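Local coordinates for protein histone acetyltransferase HPA2 and related acetyltransferases (Corynebacterium glutamicum ATCC 13032, PDB 2QEC) that probably transfers an acyl group, most likely acetyl from acetyl-CoA as in other GCN5-related N-acetyltransferases, to an acceptor that is not identified, at residues A[15-20]-A[51-56]; A[33-38]-A[42-47]. The protein carries 1 engineered substitution. All coordinates share one frame; numbering follows the deposited sequence.

Contact 1. Residues A[15-20]-A[51-56]; sequences PKIVDV and LQIEKQ
Ile53 reaches across to Ile17 and Val18 with a single methyl group, and the contact between 15-20 and 51-56 is a worked example of two helical segments that share little surface, one methyl carrying the whole meeting. The CD1 methyl of Ile53 rests against two branches of the facing helix, 3.6 Å from Ile17 CG2 and likewise 3.6 Å from Val18 CG2. The chain of Ile53 is extended toward its tip (chi2 167°), which carries CD1 well beyond its own helix; the other two residues answer with short CG2 branches. In Ile17 that branch stands anti to the backbone N, whereas in Val18 it lies beside the backbone N, and the two methyls thereby converge on the same methyl group. All three residues are buried, and the meeting is purely apolar, without a hydrogen bond between the segments. Only 98 Å² is buried in total, and the backbones stay well apart, Val18 CA lying 8.4 Å from Ile53 CA. The looser side is polar: the partly exposed Lys16 bonds through NZ to the carbonyl of Ile73, while the exposed Glu54 forms a salt bridge with Arg97. Helix 14-25 also meets helix 43-60 where Val18 touches Arg46 and Glu50. Strand 61-67 closes the apolar cluster, Ile63 touching both Ile17 and Ile53 and Val65 adding to Ile17, while Leu51 packs against Leu98 and Ile101 of helix 98-102.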
loop_
_atom_site.group_PDB
_atom_site.type_symbol
_atom_site.label_atom_id
_atom_site.label_comp_id
_atom_site.label_asym_id
_atom_site.label_seq_id
_atom_site.Cartn_x
_atom_site.Cartn_y
_atom_site.Cartn_z
ATOM N N PRO A 15 -34.216 -4.820 3.379
ATOM C CA PRO A 15 -34.911 -4.045 2.348
ATOM C C PRO A 15 -34.610 -2.549 2.311
ATOM O O PRO A 15 -34.384 -1.995 1.236
ATOM C CB PRO A 15 -36.382 -4.311 2.646
ATOM C CG PRO A 15 -36.387 -5.641 3.237
ATOM C CD PRO A 15 -35.148 -5.699 4.083
ATOM N N LYS A 16 -34.600 -1.896 3.468
ATOM C CA LYS A 16 -34.362 -0.457 3.525
ATOM C C LYS A 16 -32.927 -0.154 3.171
ATOM O O LYS A 16 -32.594 0.841 2.525
ATOM C CB LYS A 16 -34.676 0.073 4.932
ATOM C CG LYS A 16 -34.414 1.563 5.098
ATOM C CD LYS A 16 -35.482 2.391 4.379
ATOM C CE LYS A 16 -35.053 3.852 4.283
ATOM N NZ LYS A 16 -34.905 4.393 5.663
ATOM N N ILE A 17 -32.063 -1.016 3.615
ATOM C CA ILE A 17 -30.622 -0.883 3.309
ATOM C C ILE A 17 -30.414 -0.848 1.770
ATOM O O ILE A 17 -29.746 0.044 1.234
ATOM C CB ILE A 17 -29.863 -2.009 3.982
ATOM C CG1 ILE A 17 -29.679 -1.703 5.473
ATOM C CG2 ILE A 17 -28.497 -2.210 3.375
ATOM C CD1 ILE A 17 -29.154 -2.826 6.248
ATOM N N VAL A 18 -31.042 -1.789 1.075
ATOM C CA VAL A 18 -30.959 -1.864 -0.397
ATOM C C VAL A 18 -31.577 -0.622 -1.017
ATOM O O VAL A 18 -31.023 -0.050 -1.946
ATOM C CB VAL A 18 -31.605 -3.134 -0.912
ATOM C CG1 VAL A 18 -31.744 -3.107 -2.450
ATOM C CG2 VAL A 18 -30.832 -4.373 -0.438
ATOM N N ASP A 19 -32.732 -0.189 -0.511
ATOM C CA ASP A 19 -33.359 1.057 -0.969
ATOM C C ASP A 19 -32.395 2.220 -0.873
ATOM O O ASP A 19 -32.335 3.068 -1.777
ATOM C CB ASP A 19 -34.573 1.448 -0.138
ATOM C CG ASP A 19 -35.774 0.572 -0.381
ATOM O OD1 ASP A 19 -35.831 -0.153 -1.397
ATOM O OD2 ASP A 19 -36.659 0.607 0.485
ATOM N N VAL A 20 -31.684 2.302 0.241
ATOM C CA VAL A 20 -30.694 3.397 0.455
ATOM C C VAL A 20 -29.486 3.334 -0.517
ATOM O O VAL A 20 -29.060 4.347 -1.096
ATOM C CB VAL A 20 -30.210 3.451 1.930
ATOM C CG1 VAL A 20 -29.128 4.455 2.094
ATOM C CG2 VAL A 20 -31.392 3.863 2.858
ATOM N N LEU A 51 -27.860 -9.227 -3.680
ATOM C CA LEU A 51 -26.953 -10.370 -3.737
ATOM C C LEU A 51 -25.665 -10.171 -2.920
ATOM O O LEU A 51 -25.231 -11.082 -2.218
ATOM C CB LEU A 51 -26.583 -10.637 -5.192
ATOM C CG LEU A 51 -25.617 -11.789 -5.484
ATOM C CD1 LEU A 51 -26.311 -13.131 -5.319
ATOM C CD2 LEU A 51 -25.068 -11.653 -6.867
ATOM N N GLN A 52 -25.056 -8.994 -3.036
ATOM C CA GLN A 52 -23.854 -8.665 -2.270
ATOM C C GLN A 52 -24.141 -8.723 -0.759
ATOM O O GLN A 52 -23.383 -9.309 -0.013
ATOM C CB GLN A 52 -23.286 -7.294 -2.678
ATOM C CG GLN A 52 -22.392 -7.325 -3.917
ATOM C CD GLN A 52 -22.065 -5.950 -4.455
ATOM O OE1 GLN A 52 -22.729 -4.976 -4.151
ATOM N NE2 GLN A 52 -21.020 -5.867 -5.250
ATOM N N ILE A 53 -25.239 -8.135 -0.319
ATOM C CA ILE A 53 -25.616 -8.190 1.094
ATOM C C ILE A 53 -25.875 -9.614 1.562
ATOM O O ILE A 53 -25.396 -10.039 2.609
ATOM C CB ILE A 53 -26.864 -7.336 1.348
ATOM C CG1 ILE A 53 -26.489 -5.859 1.289
ATOM C CG2 ILE A 53 -27.546 -7.686 2.712
ATOM C CD1 ILE A 53 -27.702 -4.972 1.220
ATOM N N GLU A 54 -26.627 -10.355 0.765
ATOM C CA GLU A 54 -27.109 -11.667 1.158
ATOM C C GLU A 54 -25.973 -12.684 1.222
ATOM O O GLU A 54 -25.898 -13.472 2.168
ATOM C CB GLU A 54 -28.193 -12.098 0.174
ATOM C CG GLU A 54 -28.778 -13.469 0.370
ATOM C CD GLU A 54 -29.444 -13.966 -0.901
ATOM O OE1 GLU A 54 -30.407 -13.309 -1.363
ATOM O OE2 GLU A 54 -28.986 -14.998 -1.437
ATOM N N LYS A 55 -25.076 -12.628 0.241
ATOM C CA LYS A 55 -24.055 -13.657 0.049
ATOM C C LYS A 55 -22.644 -13.243 0.447
ATOM O O LYS A 55 -21.764 -14.081 0.499
ATOM C CB LYS A 55 -24.037 -14.098 -1.422
ATOM C CG LYS A 55 -25.331 -14.766 -1.897
ATOM C CD LYS A 55 -25.410 -16.219 -1.445
ATOM C CE LYS A 55 -26.564 -16.980 -2.111
ATOM N NZ LYS A 55 -26.345 -18.466 -2.121
ATOM N N GLN A 56 -22.411 -11.966 0.715
ATOM C CA GLN A 56 -21.069 -11.517 1.063
ATOM C C GLN A 56 -21.026 -10.773 2.390
ATOM O O GLN A 56 -20.294 -11.161 3.292
ATOM C CB GLN A 56 -20.545 -10.613 -0.029
ATOM C CG GLN A 56 -19.077 -10.279 0.061
ATOM C CD GLN A 56 -18.615 -9.518 -1.175
ATOM O OE1 GLN A 56 -19.335 -9.441 -2.193
ATOM N NE2 GLN A 56 -17.403 -8.964 -1.105
#

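Contact 2. Residues A[33-38]-A[42-47]; sequences RWIPQP and SAKLRA
Lys44 bends at chi3 (-78°) after an extended chi2, a shape that carries its ammonium group to the carbonyls of Pro36 and Pro38, while Ile35 holds CG1 beside its own backbone N (chi1 -69°) and places CD1 against Leu45. The amine is gripped twice: Lys44 NZ donates to Pro36 O at 2.8 Å and, over a longer bond, to Pro38 O at 3.2 Å. It stands above the carbonyl plane of Pro36, 47° out of it, but is less tilted from that of Pro38. Two neutral carbonyl oxygens probably help solvate the ammonium group, though neither bond lies in its carbonyl plane. Nearer the backbone of Lys44, its aliphatic part lies alongside Ile35 with the two chains running in opposite directions, Lys44 CB lying 3.8 Å from Ile35 CG2. The buried end of the contact is the close approach of Ile35 CD1 to Leu45 CD1, 3.5 Å, where the side chains cross at about a right angle. Gln37 NE2 bonds back to Ile35 O at 3.0 Å, linking residues 35 and 37 within the loop just before the cis peptide that precedes Pro38. Asp39 takes the backbone N-H groups of Lys44 and Leu45 with its two carboxylate oxygens, bonds that tie the loop to the first turn of helix 43-60. The whole is a proline-rich loop folded back on the N-terminal turn of the helix it leads into, within the GNAT fold.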
loop_
_atom_site.group_PDB
_atom_site.type_symbol
_atom_site.label_atom_id
_atom_site.label_comp_id
_atom_site.label_asym_id
_atom_site.label_seq_id
_atom_site.Cartn_x
_atom_site.Cartn_y
_atom_site.Cartn_z
ATOM N N ARG A 33 -21.141 1.557 -14.833
ATOM C CA ARG A 33 -20.149 0.849 -15.667
ATOM C C ARG A 33 -20.236 -0.676 -15.644
ATOM O O ARG A 33 -19.862 -1.304 -16.621
ATOM C CB ARG A 33 -18.724 1.208 -15.232
ATOM C CG ARG A 33 -18.390 0.769 -13.766
ATOM C CD ARG A 33 -16.930 1.035 -13.393
ATOM N NE ARG A 33 -16.652 0.893 -11.956
ATOM C CZ ARG A 33 -15.450 1.114 -11.415
ATOM N NH1 ARG A 33 -14.420 1.473 -12.188
ATOM N NH2 ARG A 33 -15.268 0.965 -10.102
ATOM N N TRP A 34 -20.665 -1.267 -14.527
ATOM C CA TRP A 34 -20.813 -2.727 -14.433
ATOM C C TRP A 34 -22.171 -3.211 -14.936
ATOM O O TRP A 34 -22.299 -4.330 -15.423
ATOM C CB TRP A 34 -20.642 -3.235 -12.987
ATOM C CG TRP A 34 -19.334 -2.907 -12.380
ATOM C CD1 TRP A 34 -19.125 -2.267 -11.191
ATOM C CD2 TRP A 34 -18.036 -3.176 -12.929
ATOM N NE1 TRP A 34 -17.778 -2.123 -10.963
ATOM C CE2 TRP A 34 -17.084 -2.668 -12.014
ATOM C CE3 TRP A 34 -17.580 -3.793 -14.107
ATOM C CZ2 TRP A 34 -15.697 -2.763 -12.237
ATOM C CZ3 TRP A 34 -16.199 -3.877 -14.336
ATOM C CH2 TRP A 34 -15.278 -3.363 -13.401
ATOM N N ILE A 35 -23.194 -2.389 -14.798
ATOM C CA ILE A 35 -24.537 -2.849 -15.128
ATOM C C ILE A 35 -24.882 -2.417 -16.568
ATOM O O ILE A 35 -24.792 -1.239 -16.881
ATOM C CB ILE A 35 -25.503 -2.328 -14.089
ATOM C CG1 ILE A 35 -25.223 -3.057 -12.756
ATOM C CG2 ILE A 35 -26.962 -2.567 -14.489
ATOM C CD1 ILE A 35 -25.497 -2.270 -11.648
ATOM N N PRO A 36 -25.219 -3.375 -17.454
ATOM C CA PRO A 36 -25.741 -3.011 -18.779
ATOM C C PRO A 36 -26.907 -2.031 -18.737
ATOM O O PRO A 36 -27.857 -2.206 -17.972
ATOM C CB PRO A 36 -26.183 -4.354 -19.374
ATOM C CG PRO A 36 -25.269 -5.334 -18.735
ATOM C CD PRO A 36 -25.086 -4.834 -17.317
ATOM N N GLN A 37 -26.805 -0.999 -19.575
ATOM C CA GLN A 37 -27.763 0.080 -19.594
ATOM C C GLN A 37 -28.594 0.030 -20.867
ATOM O O GLN A 37 -28.185 -0.560 -21.869
ATOM C CB GLN A 37 -27.058 1.428 -19.479
ATOM C CG GLN A 37 -26.267 1.605 -18.234
ATOM C CD GLN A 37 -27.097 1.648 -17.009
ATOM O OE1 GLN A 37 -28.008 2.469 -16.905
ATOM N NE2 GLN A 37 -26.831 0.737 -16.068
ATOM N N PRO A 38 -29.799 0.611 -20.821
ATOM C CA PRO A 38 -30.450 1.148 -19.646
ATOM C C PRO A 38 -30.885 0.108 -18.623
ATOM O O PRO A 38 -30.968 -1.091 -18.916
ATOM C CB PRO A 38 -31.674 1.869 -20.209
ATOM C CG PRO A 38 -31.854 1.395 -21.522
ATOM C CD PRO A 38 -30.594 0.820 -22.033
ATOM N N SER A 42 -33.648 1.065 -11.949
ATOM C CA SER A 42 -32.461 0.534 -11.299
ATOM C C SER A 42 -32.627 -0.897 -10.800
ATOM O O SER A 42 -32.043 -1.266 -9.781
ATOM C CB SER A 42 -32.013 1.454 -10.154
ATOM O OG SER A 42 -31.688 2.731 -10.679
ATOM N N ALA A 43 -33.369 -1.706 -11.556
ATOM C CA ALA A 43 -33.751 -3.050 -11.112
ATOM C C ALA A 43 -32.575 -4.016 -11.042
ATOM O O ALA A 43 -32.492 -4.854 -10.147
ATOM C CB ALA A 43 -34.845 -3.605 -12.050
ATOM N N LYS A 44 -31.665 -3.900 -11.999
ATOM C CA LYS A 44 -30.484 -4.751 -12.032
ATOM C C LYS A 44 -29.489 -4.304 -10.938
ATOM O O LYS A 44 -28.913 -5.139 -10.246
ATOM C CB LYS A 44 -29.837 -4.744 -13.415
ATOM C CG LYS A 44 -30.710 -5.402 -14.491
ATOM C CD LYS A 44 -30.065 -5.355 -15.900
ATOM C CE LYS A 44 -30.200 -3.987 -16.589
ATOM N NZ LYS A 44 -29.970 -4.049 -18.102
ATOM N N LEU A 45 -29.356 -2.999 -10.730
ATOM C CA LEU A 45 -28.507 -2.482 -9.632
ATOM C C LEU A 45 -29.016 -2.946 -8.273
ATOM O O LEU A 45 -28.229 -3.342 -7.401
ATOM C CB LEU A 45 -28.498 -0.960 -9.647
ATOM C CG LEU A 45 -27.689 -0.206 -8.563
ATOM C CD1 LEU A 45 -26.264 -0.576 -8.668
ATOM C CD2 LEU A 45 -27.836 1.271 -8.723
ATOM N N ARG A 46 -30.327 -2.828 -8.084
ATOM C CA ARG A 46 -31.010 -3.361 -6.917
ATOM C C ARG A 46 -30.722 -4.845 -6.670
ATOM O O ARG A 46 -30.348 -5.230 -5.563
ATOM C CB ARG A 46 -32.501 -3.140 -7.038
ATOM C CG ARG A 46 -33.244 -3.663 -5.787
ATOM C CD ARG A 46 -34.732 -3.385 -5.852
ATOM N NE ARG A 46 -34.963 -1.947 -5.900
ATOM C CZ ARG A 46 -35.027 -1.137 -4.846
ATOM N NH1 ARG A 46 -34.916 -1.606 -3.597
ATOM N NH2 ARG A 46 -35.237 0.167 -5.068
ATOM N N ALA A 47 -30.835 -5.666 -7.714
ATOM C CA ALA A 47 -30.515 -7.088 -7.629
ATOM C C ALA A 47 -29.058 -7.303 -7.220
ATOM O O ALA A 47 -28.778 -8.181 -6.420
ATOM C CB ALA A 47 -30.798 -7.787 -8.955
#

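Contacts 1 and 2 lie about 14 Å apart, measured between centres, and share helix 43-60: contact 2 uses its first turn and contact 1 a part further along. In chain order the segments run 15-20, 33-38, 42-47 and 51-56, so contact 2 is nested inside the loop that contact 1 closes. A salt bridge joins them directly, Asp19 OD1 to Arg46 NH1 at 2.8 Å, and the same guanidinium group packs on Val18. The start of helix 43-60 is thus held by the preceding loop and by helix 14-25, which it meets again farther along through Ile53, where it also touches strand 61-67 of the mixed sheet.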